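Local atomic coordinates of GCN5-related N-acetyltransferase (Brucella melitensis biovar Abortus 2308, PDB entry 3TCV), a protein that probably transfers an acetyl group from acetyl-CoA to an amine, possibly the N-terminal serine or alanine of a protein. Residues F206-L209 with D210-P214. Numbering follows the deposited sequence.
Sequences FSVL and DSEWP
Leu209, the last residue of strand 199-209, is gripped at both its backbone N and its backbone O by Glu212, three residues further on. The side-chain bond is the straighter: Leu209 N donates to Glu212 OE1 over 3.0 Å with an N-H...O angle of 174°. The amide meets that oxygen from above the carboxylate, 37° out of its plane. In return Glu212 N donates to Leu209 O at 2.9 Å, closing a turn. The same carbonyl receives a second, weak bond from Trp213 N at 3.2 Å, so the two successive amides converge on one oxygen.

The torsions of Glu212 explain the reach. With CG placed opposite the carbonyl carbon (chi1 -66°) and the chain extended beyond it, the carboxylate runs back along the strand end. Van der Waals contacts line this path: Glu212 OE1 also lies 3.6 Å from Val208 CA, while Val208 CG1 reaches Glu212 CB at 4.2 Å. Leu209 adds its CG, 3.8 Å from Glu212 OE1, and its CB is brushed by Ser211 OG at the same separation.

Polar contacts carry the junction beyond its own residues. Glu212 OE2 forms salt bridges with Arg185 and with Arg191 of the second subunit, which would probably fix the rotation of the carboxylate and stabilise its negative charge. Leu209 packs against that same Arg191, and Asp210 OD1 accepts a bond from Gln192 of the second subunit.

The Glu-to-amide bond spanning three residues resembles one half of a capping box, the reciprocal bond from Glu212 N being accepted by the main-chain oxygen of Leu209 in place of an N-cap side chain. It marks a strand-to-helix junction, where a strand of the GNAT acetyltransferase sheet turns toward helix 213-224 at the subunit interface.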
loop_
_atom_site.group_PDB
_atom_site.type_symbol
_atom_site.label_atom_id
_atom_site.label_comp_id
_atom_site.label_asym_id
_atom_site.label_seq_id
_atom_site.Cartn_x
_atom_site.Cartn_y
_atom_site.Cartn_z
ATOM N N PHE B 206 9.102 -4.885 2.246
ATOM C CA PHE B 206 10.206 -4.781 3.181
ATOM C C PHE B 206 10.357 -3.314 3.549
ATOM O O PHE B 206 10.015 -2.431 2.758
ATOM C CB PHE B 206 11.536 -5.228 2.565
ATOM C CG PHE B 206 11.523 -6.546 1.822
ATOM C CD1 PHE B 206 12.129 -7.668 2.364
ATOM C CD2 PHE B 206 11.025 -6.625 0.523
ATOM C CE1 PHE B 206 12.167 -8.869 1.662
ATOM C CE2 PHE B 206 11.033 -7.821 -0.167
ATOM C CZ PHE B 206 11.604 -8.944 0.400
ATOM N N SER B 207 10.957 -3.053 4.704
ATOM C CA SER B 207 11.158 -1.690 5.151
ATOM C C SER B 207 12.406 -1.500 5.988
ATOM O O SER B 207 12.897 -2.435 6.655
ATOM C CB SER B 207 9.967 -1.192 5.936
ATOM O OG SER B 207 9.866 -1.774 7.229
ATOM N N VAL B 208 12.899 -0.273 5.940
ATOM C CA VAL B 208 13.913 0.224 6.865
ATOM C C VAL B 208 13.232 1.362 7.651
ATOM O O VAL B 208 12.662 2.275 7.055
ATOM C CB VAL B 208 15.182 0.734 6.156
ATOM C CG1 VAL B 208 16.143 1.380 7.140
ATOM C CG2 VAL B 208 15.900 -0.419 5.469
ATOM N N LEU B 209 13.280 1.271 8.975
ATOM C CA LEU B 209 12.785 2.326 9.873
ATOM C C LEU B 209 13.868 3.328 10.222
ATOM O O LEU B 209 15.062 3.013 10.195
ATOM C CB LEU B 209 12.260 1.718 11.179
ATOM C CG LEU B 209 11.156 0.672 11.066
ATOM C CD1 LEU B 209 10.683 0.348 12.491
ATOM C CD2 LEU B 209 10.035 1.144 10.152
ATOM N N ASP B 210 13.458 4.541 10.568
ATOM C CA ASP B 210 14.419 5.559 11.011
ATOM C C ASP B 210 15.334 5.055 12.147
ATOM O O ASP B 210 16.533 5.360 12.189
ATOM C CB ASP B 210 13.716 6.883 11.353
ATOM C CG ASP B 210 12.577 6.740 12.367
ATOM O OD1 ASP B 210 12.310 5.634 12.894
ATOM O OD2 ASP B 210 11.955 7.792 12.654
ATOM N N SER B 211 14.794 4.230 13.037
ATOM C CA SER B 211 15.590 3.668 14.146
ATOM C C SER B 211 16.644 2.638 13.700
ATOM O O SER B 211 17.602 2.361 14.439
ATOM C CB SER B 211 14.662 3.039 15.184
ATOM O OG SER B 211 13.886 2.002 14.615
ATOM N N GLU B 212 16.459 2.080 12.501
ATOM C CA GLU B 212 17.369 1.097 11.903
ATOM C C GLU B 212 18.467 1.719 11.044
ATOM O O GLU B 212 19.483 1.070 10.752
ATOM C CB GLU B 212 16.553 0.099 11.079
ATOM C CG GLU B 212 15.661 -0.733 12.004
ATOM C CD GLU B 212 14.650 -1.583 11.269
ATOM O OE1 GLU B 212 14.300 -1.285 10.104
ATOM O OE2 GLU B 212 14.194 -2.557 11.873
ATOM N N TRP B 213 18.259 2.968 10.654
ATOM C CA TRP B 213 19.128 3.645 9.691
ATOM C C TRP B 213 20.535 3.868 10.222
ATOM O O TRP B 213 21.490 3.610 9.510
ATOM C CB TRP B 213 18.476 4.950 9.223
ATOM C CG TRP B 213 19.417 5.969 8.651
ATOM C CD1 TRP B 213 19.643 7.260 9.127
ATOM C CD2 TRP B 213 20.288 5.840 7.470
ATOM N NE1 TRP B 213 20.550 7.913 8.347
ATOM C CE2 TRP B 213 20.978 7.119 7.335
ATOM C CE3 TRP B 213 20.556 4.837 6.558
ATOM C CZ2 TRP B 213 21.893 7.357 6.323
ATOM C CZ3 TRP B 213 21.485 5.091 5.533
ATOM C CH2 TRP B 213 22.141 6.326 5.430
ATOM N N PRO B 214 20.685 4.301 11.488
ATOM C CA PRO B 214 22.077 4.637 11.872
ATOM C C PRO B 214 23.073 3.466 11.785
ATOM O O PRO B 214 24.206 3.650 11.324
ATOM C CB PRO B 214 21.927 5.185 13.294
ATOM C CG PRO B 214 20.544 5.716 13.355
ATOM C CD PRO B 214 19.733 4.718 12.524
#